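PDB 6DKU: VP35 from Myotis lucifugus, which is a bat genomic homologue of filoviral VP35 that probably antagonises interferon responses through the C-terminal interferon inhibitory domain seen here. Local coordinates for residues 36-39 / 43-46; 10-15 / 46-51. The protein carries 1 engineered substitution. All blocks are in the same frame, centred on the assembly; numbering follows the deposited sequence.

Contact 1: 36-39 / 43-46; sequences MVSR and DLQV
R39 and D43 clasp each other across the short turn between helix 26-37 and helix 41-56, a tight helix-loop-helix corner in the helical part of the VP35 interferon inhibitory domain. One carboxylate oxygen serves both the backbone and the side chain of the arginine. R39 N donates to D43 OD2 over 3.0 Å in a nearly straight bond (N-H...O 164°), reaching the oxygen on its anti side and slightly out of the carboxylate plane. The R39 side chain then bends at chi3 (-71°) and brings its guanidinium back over the same acid, with NH1 2.8 Å from D43 OD2. The two flat groups are turned 50° against each other, and OD2 lies over one face of the guanidinium, well out of its plane. The attraction in this salt bridge is therefore electrostatic, since the oxygen sits above the guanidinium and not along any of its N-H bonds. D43 presents its carboxylate from the first turn of helix 41-56. Its side chain also meets Y74 and F75 of helix 73-76, and the R39 guanidinium makes a cation-pi contact with Y74, so the ion pair has an aromatic neighbour.

Next to the ion pair, the methylenes of S38 and D43 pack together, CB to CB at 3.6 Å. A chi1 of 45° turns the S38 hydroxyl back toward helix 26-37, where it is hydrogen-bonded to the carbonyl oxygen of A35, and also toward L44. L44 approaches that hydroxyl from the next position along helix 41-56. Its side chain leans toward S38 and lays one methyl branch alongside it: L44 CD2 lies 3.2 Å from S38 OG and 4.0 Å from S38 CB.

Contact 2: 10-15 / 46-51; sequences TEFVRV and VAMDHF
F12 and M48 reach past one another from two helices that run almost parallel. The segments 10-15 and 46-51 point the same way within 15°, and their axes come no closer than 11.3 Å, a wide spacing filled mainly by side chains. The F12 ring is the larger bump. With CG anti to the backbone N (chi1 178°), it reaches across to the step between A47 and M48, where CE1 lies 3.7 Å from A47 CB. CZ touches the same small methyl, while M48 N lies at the ring edge and in its plane. A47, with nothing beyond CB, thus leaves a shallow seat for the end of the ring.

The M48 chain, bent at chi2 and chi3, curls so that CE settles obliquely beside the root of the F12 ring, 3.8 Å from CD1. The sulphur and methyl together then fill the hollow between F12 and V15 one turn later: V15 CG1 is 3.8 Å from M48 SD and 3.9 Å from M48 CE, and the valine branch lies roughly perpendicular to the methionine chain.

The side chains that meet are apolar, and no hydrogen bond joins the two segments. In the helical part of the domain, F12 also rests on I34 and A35 of helix 26-37, M48 touches L7 and L16, and A47 packs against I68 of helix 61-71.

Overall arrangement
Contacts 1 and 2 follow one another along helix 41-56: its first turn meets the loop that follows helix 26-37, and its next turns meet helix 9-18. Their centres are 8 Å apart, each about 11 Å from the centre of the chain and on the same side of it. V46 belongs to both ranges, and the contacts also touch directly: L44 O lies 3.6 Å from F12 CE1, and the L44 side chain packs on F12. Contact 1 centres on an ion pair, with some apolar packing, and is partly buried, whereas contact 2 is apolar and buried. Together they join helix 41-56 to helix 9-18 and to the loop leaving helix 26-37.

Contact 1: 36-39 / 43-46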
ATOM      1  N   MET A  36      -6.858  -2.263   0.056  1.00 57.32           N
ATOM      2  CA  MET A  36      -7.959  -1.358   0.368  1.00 62.19           C
ATOM      3  C   MET A  36      -8.499  -0.687  -0.886  1.00 67.68           C
ATOM      4  O   MET A  36      -9.705  -0.426  -0.989  1.00 59.97           O
ATOM      5  CB  MET A  36      -7.500  -0.289   1.361  1.00 64.14           C
ATOM      6  CG  MET A  36      -7.334  -0.750   2.795  1.00 66.42           C
ATOM      7  SD  MET A  36      -6.264   0.383   3.704  1.00 75.40           S
ATOM      8  CE  MET A  36      -7.246   1.875   3.724  1.00 79.76           C
ATOM      9  N   VAL A  37      -7.620  -0.392  -1.851  1.00 67.77           N
ATOM     10  CA  VAL A  37      -7.985   0.495  -2.958  1.00 62.87           C
ATOM     11  C   VAL A  37      -8.580  -0.257  -4.153  1.00 56.14           C
ATOM     12  O   VAL A  37      -9.154   0.378  -5.056  1.00 57.83           O
ATOM     13  CB  VAL A  37      -6.748   1.325  -3.363  1.00 50.29           C
ATOM     14  CG1 VAL A  37      -5.873   0.556  -4.340  1.00 52.23           C
ATOM     15  CG2 VAL A  37      -7.149   2.699  -3.880  1.00 66.29           C
ATOM     16  N   SER A  38      -8.481  -1.585  -4.173  1.00 56.43           N
ATOM     17  CA  SER A  38      -9.081  -2.405  -5.218  1.00 66.87           C
ATOM     18  C   SER A  38     -10.609  -2.372  -5.146  1.00 62.50           C
ATOM     19  O   SER A  38     -11.204  -2.188  -4.081  1.00 76.97           O
ATOM     20  CB  SER A  38      -8.590  -3.851  -5.100  1.00 70.39           C
ATOM     21  OG  SER A  38      -8.630  -4.306  -3.760  1.00 82.78           O
ATOM     22  N   ARG A  39     -11.244  -2.583  -6.299  1.00 53.26           N
ATOM     23  CA  ARG A  39     -12.690  -2.454  -6.422  1.00 61.09           C
ATOM     24  C   ARG A  39     -13.429  -3.781  -6.287  1.00 66.67           C
ATOM     25  O   ARG A  39     -14.627  -3.775  -5.971  1.00 66.88           O
ATOM     26  CB  ARG A  39     -13.044  -1.795  -7.770  1.00 71.57           C
ATOM     27  CG  ARG A  39     -11.957  -0.844  -8.284  1.00 70.15           C
ATOM     28  CD  ARG A  39     -12.333  -0.069  -9.554  1.00 78.52           C
ATOM     29  NE  ARG A  39     -12.387  -0.874 -10.778  1.00 81.29           N
ATOM     30  CZ  ARG A  39     -11.327  -1.352 -11.430  1.00 74.78           C
ATOM     31  NH1 ARG A  39     -10.105  -1.135 -10.980  1.00 68.39           N
ATOM     32  NH2 ARG A  39     -11.489  -2.069 -12.529  1.00 83.29           N
ATOM     33  N   ASP A  43      -9.260  -6.994  -9.342  1.00 67.03           N
ATOM     34  CA  ASP A  43      -8.083  -6.155  -9.124  1.00 66.93           C
ATOM     35  C   ASP A  43      -7.078  -6.848  -8.207  1.00 69.77           C
ATOM     36  O   ASP A  43      -5.865  -6.815  -8.461  1.00 66.53           O
ATOM     37  CB  ASP A  43      -8.491  -4.802  -8.540  1.00 51.27           C
ATOM     38  CG  ASP A  43      -9.352  -3.994  -9.484  1.00 64.75           C
ATOM     39  OD1 ASP A  43      -9.328  -4.257 -10.705  1.00 71.97           O
ATOM     40  OD2 ASP A  43     -10.057  -3.089  -8.999  1.00 63.90           O
ATOM     41  N   LEU A  44      -7.566  -7.483  -7.138  1.00 56.03           N
ATOM     42  CA  LEU A  44      -6.673  -8.221  -6.252  1.00 52.41           C
ATOM     43  C   LEU A  44      -5.928  -9.325  -6.994  1.00 49.40           C
ATOM     44  O   LEU A  44      -4.738  -9.538  -6.748  1.00 61.11           O
ATOM     45  CB  LEU A  44      -7.442  -8.790  -5.058  1.00 49.92           C
ATOM     46  CG  LEU A  44      -8.002  -7.808  -4.025  1.00 47.28           C
ATOM     47  CD1 LEU A  44      -8.757  -8.557  -2.950  1.00 39.67           C
ATOM     48  CD2 LEU A  44      -6.878  -7.011  -3.402  1.00 36.51           C
ATOM     49  N   GLN A  45      -6.584 -10.030  -7.917  1.00 51.18           N
ATOM     50  CA  GLN A  45      -5.839 -11.095  -8.585  1.00 65.25           C
ATOM     51  C   GLN A  45      -4.945 -10.548  -9.702  1.00 69.10           C
ATOM     52  O   GLN A  45      -3.952 -11.186 -10.070  1.00 52.10           O
ATOM     53  CB  GLN A  45      -6.787 -12.190  -9.065  1.00 46.71           C
ATOM     54  CG  GLN A  45      -6.079 -13.345  -9.744  1.00 52.92           C
ATOM     55  CD  GLN A  45      -5.660 -14.404  -8.739  1.00 72.81           C
ATOM     56  OE1 GLN A  45      -6.476 -14.879  -7.951  1.00 69.49           O
ATOM     57  NE2 GLN A  45      -4.362 -14.731  -8.724  1.00 73.64           N
ATOM     58  N   VAL A  46      -5.236  -9.355 -10.215  1.00 54.41           N
ATOM     59  CA  VAL A  46      -4.265  -8.686 -11.065  1.00 51.35           C
ATOM     60  C   VAL A  46      -3.003  -8.381 -10.261  1.00 60.98           C
ATOM     61  O   VAL A  46      -1.887  -8.760 -10.645  1.00 66.39           O
ATOM     62  CB  VAL A  46      -4.885  -7.422 -11.687  1.00 55.26           C
ATOM     63  CG1 VAL A  46      -3.792  -6.548 -12.283  1.00 65.50           C
ATOM     64  CG2 VAL A  46      -5.917  -7.798 -12.739  1.00 49.46           C
TER

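Contact 2: 10-15 / 46-51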
ATOM      1  N   THR A  10      -8.435  -9.302   2.849  1.00 51.28           N
ATOM      2  CA  THR A  10      -7.720  -9.872   3.991  1.00 49.66           C
ATOM      3  C   THR A  10      -6.751 -10.966   3.556  1.00 59.94           C
ATOM      4  O   THR A  10      -5.578 -10.969   3.956  1.00 60.53           O
ATOM      5  CB  THR A  10      -8.715 -10.424   5.015  1.00 60.43           C
ATOM      6  OG1 THR A  10      -9.696  -9.425   5.326  1.00 65.68           O
ATOM      7  CG2 THR A  10      -7.989 -10.826   6.288  1.00 51.63           C
ATOM      8  N   GLU A  11      -7.227 -11.913   2.744  1.00 56.97           N
ATOM      9  CA  GLU A  11      -6.343 -12.970   2.262  1.00 61.16           C
ATOM     10  C   GLU A  11      -5.216 -12.403   1.395  1.00 64.56           C
ATOM     11  O   GLU A  11      -4.070 -12.856   1.490  1.00 64.44           O
ATOM     12  CB  GLU A  11      -7.153 -14.023   1.505  1.00 58.85           C
ATOM     13  CG  GLU A  11      -6.318 -15.120   0.857  1.00 66.05           C
ATOM     14  CD  GLU A  11      -5.869 -16.199   1.832  1.00 83.03           C
ATOM     15  OE1 GLU A  11      -6.201 -16.115   3.038  1.00 83.69           O
ATOM     16  OE2 GLU A  11      -5.170 -17.133   1.381  1.00 84.84           O
ATOM     17  N   PHE A  12      -5.518 -11.404   0.557  1.00 53.77           N
ATOM     18  CA  PHE A  12      -4.479 -10.723  -0.220  1.00 44.86           C
ATOM     19  C   PHE A  12      -3.370 -10.196   0.688  1.00 48.73           C
ATOM     20  O   PHE A  12      -2.179 -10.448   0.458  1.00 53.36           O
ATOM     21  CB  PHE A  12      -5.109  -9.578  -1.032  1.00 42.16           C
ATOM     22  CG  PHE A  12      -4.116  -8.773  -1.845  1.00 44.47           C
ATOM     23  CD1 PHE A  12      -3.774  -9.164  -3.136  1.00 54.46           C
ATOM     24  CD2 PHE A  12      -3.535  -7.622  -1.327  1.00 49.08           C
ATOM     25  CE1 PHE A  12      -2.864  -8.427  -3.890  1.00 55.63           C
ATOM     26  CE2 PHE A  12      -2.621  -6.881  -2.075  1.00 51.89           C
ATOM     27  CZ  PHE A  12      -2.286  -7.284  -3.356  1.00 55.06           C
ATOM     28  N   VAL A  13      -3.757  -9.477   1.743  1.00 53.23           N
ATOM     29  CA  VAL A  13      -2.787  -8.923   2.684  1.00 49.47           C
ATOM     30  C   VAL A  13      -1.994 -10.039   3.361  1.00 52.91           C
ATOM     31  O   VAL A  13      -0.776  -9.928   3.544  1.00 50.22           O
ATOM     32  CB  VAL A  13      -3.507  -8.022   3.708  1.00 45.42           C
ATOM     33  CG1 VAL A  13      -2.720  -7.922   4.993  1.00 48.73           C
ATOM     34  CG2 VAL A  13      -3.735  -6.639   3.132  1.00 33.61           C
ATOM     35  N   ARG A  14      -2.662 -11.134   3.741  1.00 54.31           N
ATOM     36  CA  ARG A  14      -1.959 -12.210   4.443  1.00 50.11           C
ATOM     37  C   ARG A  14      -0.931 -12.885   3.540  1.00 56.17           C
ATOM     38  O   ARG A  14       0.211 -13.134   3.953  1.00 45.96           O
ATOM     39  CB  ARG A  14      -2.952 -13.244   4.977  1.00 47.39           C
ATOM     40  CG  ARG A  14      -2.268 -14.359   5.753  1.00 55.91           C
ATOM     41  CD  ARG A  14      -3.180 -15.537   6.050  1.00 67.31           C
ATOM     42  NE  ARG A  14      -3.607 -16.242   4.840  1.00 84.71           N
ATOM     43  CZ  ARG A  14      -2.808 -16.963   4.053  1.00 88.14           C
ATOM     44  NH1 ARG A  14      -1.515 -17.088   4.330  1.00 84.99           N
ATOM     45  NH2 ARG A  14      -3.304 -17.566   2.980  1.00 83.49           N
ATOM     46  N   VAL A  15      -1.321 -13.185   2.297  1.00 61.65           N
ATOM     47  CA  VAL A  15      -0.404 -13.829   1.360  1.00 49.55           C
ATOM     48  C   VAL A  15       0.801 -12.938   1.109  1.00 59.18           C
ATOM     49  O   VAL A  15       1.951 -13.357   1.294  1.00 66.96           O
ATOM     50  CB  VAL A  15      -1.116 -14.168   0.040  1.00 49.41           C
ATOM     51  CG1 VAL A  15      -0.081 -14.439  -1.054  1.00 40.19           C
ATOM     52  CG2 VAL A  15      -2.060 -15.338   0.216  1.00 45.62           C
ATOM     53  N   VAL A  46      -5.236  -9.355 -10.215  1.00 54.41           N
ATOM     54  CA  VAL A  46      -4.265  -8.686 -11.065  1.00 51.35           C
ATOM     55  C   VAL A  46      -3.003  -8.381 -10.261  1.00 60.98           C
ATOM     56  O   VAL A  46      -1.887  -8.760 -10.645  1.00 66.39           O
ATOM     57  CB  VAL A  46      -4.885  -7.422 -11.687  1.00 55.26           C
ATOM     58  CG1 VAL A  46      -3.792  -6.548 -12.283  1.00 65.50           C
ATOM     59  CG2 VAL A  46      -5.917  -7.798 -12.739  1.00 49.46           C
ATOM     60  N   ALA A  47      -3.168  -7.710  -9.118  1.00 46.95           N
ATOM     61  CA  ALA A  47      -2.028  -7.382  -8.274  1.00 46.33           C
ATOM     62  C   ALA A  47      -1.265  -8.634  -7.856  1.00 61.90           C
ATOM     63  O   ALA A  47      -0.028  -8.647  -7.849  1.00 66.01           O
ATOM     64  CB  ALA A  47      -2.512  -6.601  -7.055  1.00 39.00           C
ATOM     65  N   MET A  48      -1.988  -9.703  -7.518  1.00 58.26           N
ATOM     66  CA  MET A  48      -1.352 -10.929  -7.054  1.00 48.96           C
ATOM     67  C   MET A  48      -0.609 -11.628  -8.185  1.00 57.15           C
ATOM     68  O   MET A  48       0.518 -12.105  -8.004  1.00 62.86           O
ATOM     69  CB  MET A  48      -2.400 -11.857  -6.456  1.00 51.66           C
ATOM     70  CG  MET A  48      -1.879 -13.234  -6.131  1.00 59.95           C
ATOM     71  SD  MET A  48      -1.163 -13.274  -4.483  1.00 68.76           S
ATOM     72  CE  MET A  48      -2.569 -12.770  -3.492  1.00 51.94           C
ATOM     73  N   ASP A  49      -1.233 -11.714  -9.359  1.00 51.60           N
ATOM     74  CA  ASP A  49      -0.565 -12.314 -10.506  1.00 64.65           C
ATOM     75  C   ASP A  49       0.718 -11.564 -10.843  1.00 65.72           C
ATOM     76  O   ASP A  49       1.745 -12.183 -11.144  1.00 56.86           O
ATOM     77  CB  ASP A  49      -1.511 -12.337 -11.707  1.00 69.76           C
ATOM     78  CG  ASP A  49      -2.611 -13.382 -11.569  1.00 70.94           C
ATOM     79  OD1 ASP A  49      -2.437 -14.332 -10.769  1.00 63.81           O
ATOM     80  OD2 ASP A  49      -3.645 -13.248 -12.267  1.00 63.55           O
ATOM     81  N   HIS A  50       0.682 -10.229 -10.779  1.00 61.20           N
ATOM     82  CA  HIS A  50       1.880  -9.441 -11.051  1.00 50.48           C
ATOM     83  C   HIS A  50       2.957  -9.684  -9.997  1.00 52.91           C
ATOM     84  O   HIS A  50       4.139  -9.843 -10.327  1.00 54.05           O
ATOM     85  CB  HIS A  50       1.517  -7.958 -11.126  1.00 47.03           C
ATOM     86  CG  HIS A  50       2.694  -7.054 -11.326  1.00 65.19           C
ATOM     87  ND1 HIS A  50       3.142  -6.678 -12.574  1.00 64.51           N
ATOM     88  CD2 HIS A  50       3.518  -6.454 -10.433  1.00 60.29           C
ATOM     89  CE1 HIS A  50       4.188  -5.881 -12.442  1.00 65.09           C
ATOM     90  NE2 HIS A  50       4.439  -5.732 -11.154  1.00 65.54           N
ATOM     91  N   PHE A  51       2.560  -9.705  -8.722  1.00 51.69           N
ATOM     92  CA  PHE A  51       3.483 -10.004  -7.631  1.00 40.92           C
ATOM     93  C   PHE A  51       4.182 -11.342  -7.852  1.00 47.40           C
ATOM     94  O   PHE A  51       5.416 -11.436  -7.783  1.00 55.44           O
ATOM     95  CB  PHE A  51       2.707 -10.005  -6.314  1.00 48.45           C
ATOM     96  CG  PHE A  51       3.529 -10.360  -5.109  1.00 57.26           C
ATOM     97  CD1 PHE A  51       4.360  -9.420  -4.521  1.00 51.67           C
ATOM     98  CD2 PHE A  51       3.439 -11.620  -4.539  1.00 51.51           C
ATOM     99  CE1 PHE A  51       5.103  -9.732  -3.405  1.00 42.70           C
ATOM    100  CE2 PHE A  51       4.178 -11.942  -3.419  1.00 43.19           C
ATOM    101  CZ  PHE A  51       5.013 -10.998  -2.852  1.00 55.22           C
TER